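Local coordinates for protein KLTH0A00704p (Lachancea thermotolerans, PDB 4J2G) that acts in autophagy as a fungal Atg13, whose N-terminal HORMA domain, the part in this chain, mediates recruitment of PI 3-kinase, at residues A[165-170]-A[255-260]; A[32-37]-A[87-92]. The protein carries 1 engineered substitution. One frame throughout, in Å; residues are numbered along the deposited sequence.

Contact 1: A[165-170]-A[255-260]; sequences VLLFRY and GSLRIS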
loop_
_atom_site.group_PDB
_atom_site.type_symbol
_atom_site.label_atom_id
_atom_site.label_comp_id
_atom_site.label_asym_id
_atom_site.label_seq_id
_atom_site.Cartn_x
_atom_site.Cartn_y
_atom_site.Cartn_z
ATOM N N VAL A 165 -2.243 12.073 -16.145
ATOM C CA VAL A 165 -0.814 12.262 -16.233
ATOM C C VAL A 165 -0.407 12.990 -14.963
ATOM O O VAL A 165 0.620 12.686 -14.345
ATOM C CB VAL A 165 -0.447 13.086 -17.503
ATOM C CG1 VAL A 165 0.931 13.689 -17.400
ATOM C CG2 VAL A 165 -0.496 12.218 -18.757
ATOM N N LEU A 166 -1.219 13.974 -14.598
ATOM C CA LEU A 166 -1.003 14.759 -13.385
ATOM C C LEU A 166 -1.131 13.876 -12.138
ATOM O O LEU A 166 -0.307 13.931 -11.246
ATOM C CB LEU A 166 -2.040 15.861 -13.300
ATOM C CG LEU A 166 -1.734 17.324 -13.663
ATOM C CD1 LEU A 166 -0.513 17.513 -14.547
ATOM C CD2 LEU A 166 -2.992 17.931 -14.267
ATOM N N LEU A 167 -2.178 13.065 -12.092
ATOM C CA LEU A 167 -2.360 12.136 -11.019
ATOM C C LEU A 167 -1.194 11.147 -10.905
ATOM O O LEU A 167 -0.750 10.817 -9.776
ATOM C CB LEU A 167 -3.647 11.385 -11.199
ATOM C CG LEU A 167 -3.917 10.410 -10.074
ATOM C CD1 LEU A 167 -4.337 11.218 -8.894
ATOM C CD2 LEU A 167 -5.037 9.491 -10.465
ATOM N N PHE A 168 -0.662 10.718 -12.042
ATOM C CA PHE A 168 0.383 9.727 -12.002
ATOM C C PHE A 168 1.691 10.271 -11.383
ATOM O O PHE A 168 2.372 9.557 -10.636
ATOM C CB PHE A 168 0.622 9.147 -13.380
ATOM C CG PHE A 168 1.599 7.999 -13.389
ATOM C CD1 PHE A 168 1.206 6.718 -12.928
ATOM C CD2 PHE A 168 2.903 8.174 -13.855
ATOM C CE1 PHE A 168 2.088 5.644 -12.946
ATOM C CE2 PHE A 168 3.800 7.095 -13.871
ATOM C CZ PHE A 168 3.389 5.843 -13.415
ATOM N N ARG A 169 2.022 11.526 -11.681
ATOM C CA ARG A 169 3.315 12.115 -11.274
ATOM C C ARG A 169 3.227 12.442 -9.809
ATOM O O ARG A 169 4.200 12.417 -9.061
ATOM C CB ARG A 169 3.665 13.382 -12.079
ATOM C CG ARG A 169 3.840 13.146 -13.585
ATOM C CD ARG A 169 4.487 14.315 -14.343
ATOM N NE ARG A 169 3.592 15.461 -14.588
ATOM C CZ ARG A 169 3.277 15.987 -15.788
ATOM N NH1 ARG A 169 3.765 15.492 -16.923
ATOM N NH2 ARG A 169 2.460 17.035 -15.857
ATOM N N TYR A 170 2.019 12.789 -9.414
ATOM C CA TYR A 170 1.797 13.132 -8.079
ATOM C C TYR A 170 2.033 11.808 -7.210
ATOM O O TYR A 170 2.744 11.803 -6.226
ATOM C CB TYR A 170 0.387 13.655 -7.909
ATOM C CG TYR A 170 0.156 13.855 -6.442
ATOM C CD1 TYR A 170 0.782 14.888 -5.768
ATOM C CD2 TYR A 170 -0.535 12.903 -5.685
ATOM C CE1 TYR A 170 0.645 15.028 -4.388
ATOM C CE2 TYR A 170 -0.680 13.034 -4.300
ATOM C CZ TYR A 170 -0.091 14.107 -3.665
ATOM O OH TYR A 170 -0.256 14.291 -2.297
ATOM N N GLY A 255 -18.010 7.964 -12.787
ATOM C CA GLY A 255 -17.777 8.060 -11.343
ATOM C C GLY A 255 -16.475 8.767 -10.989
ATOM O O GLY A 255 -15.857 9.470 -11.821
ATOM N N SER A 256 -16.051 8.611 -9.743
ATOM C CA SER A 256 -14.817 9.262 -9.333
ATOM C C SER A 256 -13.658 8.284 -9.200
ATOM O O SER A 256 -13.796 7.153 -8.660
ATOM C CB SER A 256 -15.033 10.028 -8.053
ATOM O OG SER A 256 -15.840 11.136 -8.330
ATOM N N LEU A 257 -12.515 8.684 -9.726
ATOM C CA LEU A 257 -11.332 7.850 -9.486
ATOM C C LEU A 257 -10.690 8.254 -8.145
ATOM O O LEU A 257 -10.255 9.374 -7.994
ATOM C CB LEU A 257 -10.383 7.938 -10.664
ATOM C CG LEU A 257 -9.462 6.760 -11.055
ATOM C CD1 LEU A 257 -8.414 7.337 -11.993
ATOM C CD2 LEU A 257 -8.734 6.017 -9.934
ATOM N N ARG A 258 -10.690 7.352 -7.163
ATOM C CA ARG A 258 -10.214 7.682 -5.793
ATOM C C ARG A 258 -9.032 6.756 -5.442
ATOM O O ARG A 258 -9.163 5.517 -5.524
ATOM C CB ARG A 258 -11.315 7.420 -4.737
ATOM C CG ARG A 258 -12.563 8.289 -4.849
ATOM C CD ARG A 258 -13.586 8.024 -3.763
ATOM N NE ARG A 258 -14.865 8.744 -3.951
ATOM C CZ ARG A 258 -15.098 10.064 -3.801
ATOM N NH1 ARG A 258 -14.146 10.936 -3.452
ATOM N NH2 ARG A 258 -16.332 10.523 -3.987
ATOM N N ILE A 259 -7.896 7.364 -5.079
ATOM C CA ILE A 259 -6.709 6.673 -4.543
ATOM C C ILE A 259 -6.463 7.110 -3.115
ATOM O O ILE A 259 -6.390 8.291 -2.829
ATOM C CB ILE A 259 -5.424 7.034 -5.330
ATOM C CG1 ILE A 259 -5.623 6.580 -6.773
ATOM C CG2 ILE A 259 -4.183 6.287 -4.703
ATOM C CD1 ILE A 259 -4.695 7.221 -7.766
ATOM N N SER A 260 -6.331 6.169 -2.230
ATOM C CA SER A 260 -5.941 6.468 -0.844
ATOM C C SER A 260 -4.916 5.411 -0.308
ATOM O O SER A 260 -4.758 4.369 -0.905
ATOM C CB SER A 260 -7.174 6.485 0.028
ATOM O OG SER A 260 -7.721 5.150 -0.022
#
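Leu-167 meets Ile-259 from a helical turn held by its backbone bonds: Arg-169 N donates to Val-165 O at 3.2 Å, and Tyr-170 N to Leu-166 O likewise. On the strand, Ile-259 is held through its backbone by Ile-247, and Leu-257 by Ile-250. The contact itself is purely apolar. Leu-167 and Ile-259 reach for each other tip to tip, with CD2 of Leu-167 3.5 Å from CD1 of Ile-259. Leu-167 CG lies 4.0 Å from that same methyl, which thus sits against the fork of the leucine. Setting CG of Leu-167 opposite the backbone N (chi1 -178°) sends the fork out from the helix toward the sheet. Ile-259 answers with an extended CG1–CD1 branch (chi2 161°). The second strand residue stands farther off: Leu-257 CD1 is 4.3 Å from Leu-167 CD2, grazing the same branch. With Leu-167 CA 9.5 Å from Ile-259 CA, the two side chains bridge the distance together; on the helix side Leu-167 is the residue that touches. This is the helix-on-sheet layering of the HORMA fold: helix 158-177 lies over strand 255-264, which runs between strands 126-136 and 242-252. Leu-257 and Ile-259, two residues apart, both direct CB at the helix, while Arg-258 between them turns away and is exposed. Ile-134 of strand 126-136 touches both apolar strand residues, and Leu-167 also touches Ile-247 of strand 242-252 and Phe-29 of helix 18-39.

Contact 2: A[32-37]-A[87-92]; sequences KAALLI and PPLVIE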
loop_
_atom_site.group_PDB
_atom_site.type_symbol
_atom_site.label_atom_id
_atom_site.label_comp_id
_atom_site.label_asym_id
_atom_site.label_seq_id
_atom_site.Cartn_x
_atom_site.Cartn_y
_atom_site.Cartn_z
ATOM N N LYS A 32 -0.939 0.928 -14.631
ATOM C CA LYS A 32 0.274 1.721 -14.408
ATOM C C LYS A 32 0.489 2.025 -12.902
ATOM O O LYS A 32 1.608 1.879 -12.389
ATOM C CB LYS A 32 0.283 3.045 -15.232
ATOM C CG LYS A 32 0.483 2.862 -16.739
ATOM C CD LYS A 32 0.538 4.195 -17.492
ATOM C CE LYS A 32 0.319 3.980 -18.995
ATOM N NZ LYS A 32 0.258 5.266 -19.767
ATOM N N ALA A 33 -0.589 2.474 -12.230
ATOM C CA ALA A 33 -0.561 2.823 -10.824
ATOM C C ALA A 33 -0.080 1.659 -9.940
ATOM O O ALA A 33 0.908 1.792 -9.154
ATOM C CB ALA A 33 -1.914 3.377 -10.342
ATOM N N ALA A 34 -0.702 0.510 -10.139
ATOM C CA ALA A 34 -0.251 -0.694 -9.478
ATOM C C ALA A 34 1.211 -1.033 -9.823
ATOM O O ALA A 34 1.984 -1.491 -8.951
ATOM C CB ALA A 34 -1.192 -1.836 -9.805
ATOM N N LEU A 35 1.631 -0.800 -11.067
ATOM C CA LEU A 35 2.987 -1.184 -11.417
ATOM C C LEU A 35 3.979 -0.299 -10.675
ATOM O O LEU A 35 4.864 -0.810 -9.995
ATOM C CB LEU A 35 3.230 -1.223 -12.940
ATOM C CG LEU A 35 2.678 -2.417 -13.738
ATOM C CD1 LEU A 35 2.820 -2.185 -15.246
ATOM C CD2 LEU A 35 3.252 -3.792 -13.336
ATOM N N LEU A 36 3.783 1.025 -10.745
ATOM C CA LEU A 36 4.571 1.976 -9.993
ATOM C C LEU A 36 4.755 1.570 -8.504
ATOM O O LEU A 36 5.881 1.444 -7.992
ATOM C CB LEU A 36 3.834 3.293 -10.019
ATOM C CG LEU A 36 4.425 4.686 -10.182
ATOM C CD1 LEU A 36 3.748 5.643 -9.192
ATOM C CD2 LEU A 36 5.952 4.771 -10.124
ATOM N N ILE A 37 3.634 1.369 -7.814
ATOM C CA ILE A 37 3.622 1.090 -6.403
ATOM C C ILE A 37 4.414 -0.195 -6.097
ATOM O O ILE A 37 5.315 -0.159 -5.276
ATOM C CB ILE A 37 2.172 1.020 -5.908
ATOM C CG1 ILE A 37 1.535 2.415 -5.892
ATOM C CG2 ILE A 37 2.069 0.449 -4.513
ATOM C CD1 ILE A 37 0.060 2.315 -5.582
ATOM N N PRO A 87 -12.893 -4.054 -10.545
ATOM C CA PRO A 87 -12.877 -4.306 -9.086
ATOM C C PRO A 87 -11.974 -3.282 -8.366
ATOM O O PRO A 87 -11.024 -2.816 -8.965
ATOM C CB PRO A 87 -12.232 -5.703 -8.960
ATOM C CG PRO A 87 -12.141 -6.245 -10.349
ATOM C CD PRO A 87 -12.237 -5.113 -11.326
ATOM N N PRO A 88 -12.272 -2.927 -7.099
ATOM C CA PRO A 88 -11.303 -2.113 -6.337
ATOM C C PRO A 88 -9.956 -2.866 -6.161
ATOM O O PRO A 88 -9.932 -4.097 -5.875
ATOM C CB PRO A 88 -12.017 -1.898 -4.978
ATOM C CG PRO A 88 -12.913 -3.109 -4.863
ATOM C CD PRO A 88 -13.437 -3.308 -6.271
ATOM N N LEU A 89 -8.877 -2.116 -6.365
ATOM C CA LEU A 89 -7.491 -2.593 -6.379
ATOM C C LEU A 89 -6.792 -2.250 -5.068
ATOM O O LEU A 89 -6.616 -1.087 -4.732
ATOM C CB LEU A 89 -6.738 -2.032 -7.588
ATOM C CG LEU A 89 -5.230 -2.192 -8.024
ATOM C CD1 LEU A 89 -4.290 -2.894 -7.105
ATOM C CD2 LEU A 89 -5.122 -2.845 -9.396
ATOM N N VAL A 90 -6.440 -3.311 -4.328
ATOM C CA VAL A 90 -5.796 -3.246 -3.045
ATOM C C VAL A 90 -4.346 -3.674 -3.134
ATOM O O VAL A 90 -4.021 -4.657 -3.774
ATOM C CB VAL A 90 -6.610 -4.023 -2.007
ATOM C CG1 VAL A 90 -5.873 -4.192 -0.629
ATOM C CG2 VAL A 90 -7.882 -3.231 -1.826
ATOM N N ILE A 91 -3.453 -2.861 -2.557
ATOM C CA ILE A 91 -2.022 -3.206 -2.512
ATOM C C ILE A 91 -1.510 -3.219 -1.066
ATOM O O ILE A 91 -1.681 -2.256 -0.365
ATOM C CB ILE A 91 -1.179 -2.273 -3.354
ATOM C CG1 ILE A 91 -1.608 -2.410 -4.833
ATOM C CG2 ILE A 91 0.315 -2.643 -3.289
ATOM C CD1 ILE A 91 -0.939 -1.403 -5.737
ATOM N N GLU A 92 -0.912 -4.320 -0.638
ATOM C CA GLU A 92 -0.332 -4.373 0.713
ATOM C C GLU A 92 1.198 -4.324 0.585
ATOM O O GLU A 92 1.742 -4.933 -0.285
ATOM C CB GLU A 92 -0.743 -5.646 1.359
ATOM C CG GLU A 92 -2.243 -5.684 1.712
ATOM C CD GLU A 92 -2.565 -6.912 2.628
ATOM O OE1 GLU A 92 -1.846 -7.932 2.551
ATOM O OE2 GLU A 92 -3.501 -6.834 3.428
#
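Ile-37 and Ile-91 form the tight end of this contact, their side chains crossing obliquely. CD1 of Ile-91 is the shared atom: it lies 3.7 Å from Ile-37 CG2 and 3.9 Å from Ile-37 CD1, so it touches both branches of the helix residue. The two CG2 methyls of Ile-37 and Ile-91 also meet, at 3.8 Å. In Ile-91 the CG1 arm stands opposite the carbonyl carbon (chi1 -63°) and continues extended to CD1, which carries the methyl up to the helix and 3.9 Å from the CA of Ala-34. The small alanine leaves the helix backbone accessible to that methyl. One turn back the packing is looser: Ala-34 CB and Leu-89 CD2 are 4.1 Å apart, the nearest approach of these two residues. Leu-35 points away from the strand and is only partly exposed, resting on helix 70-78, while Lys-32 is exposed. Glu-92, buried but taking no part in the contact, has its carboxylate satisfied by salt bridges to Arg-218 and Arg-131. The short axes of helix 32-37 and strand 89-92 run almost exactly parallel, at 2°, so this turn of helix 18-39 runs alongside the start of strand 89-96. Trp-132 of strand 126-136 touches Ile-37, helix 70-78 brings Leu-74 to Ala-34 and Trp-77 to Leu-89, and helix 158-177 brings Phe-168 to Leu-36.

How the contacts relate
Contact 2 closes first along the chain, joining helix 18-39 to strand 89-96. Contact 1 opens only afterwards, joining helix 158-177 to strand 255-264. Their centres lie about 12 Å apart, and both rest on one five-stranded antiparallel sheet, where strand 126-136 runs between the two strands involved. The helices meet directly as well: Phe-168, which takes no part in contact 1, packs on helix 18-39, with Phe-168 CZ 3.6 Å from Leu-36 CG. The two helices thus pack on the same sheet and on each other, bringing early and late parts of the sequence together in the HORMA domain of Atg13.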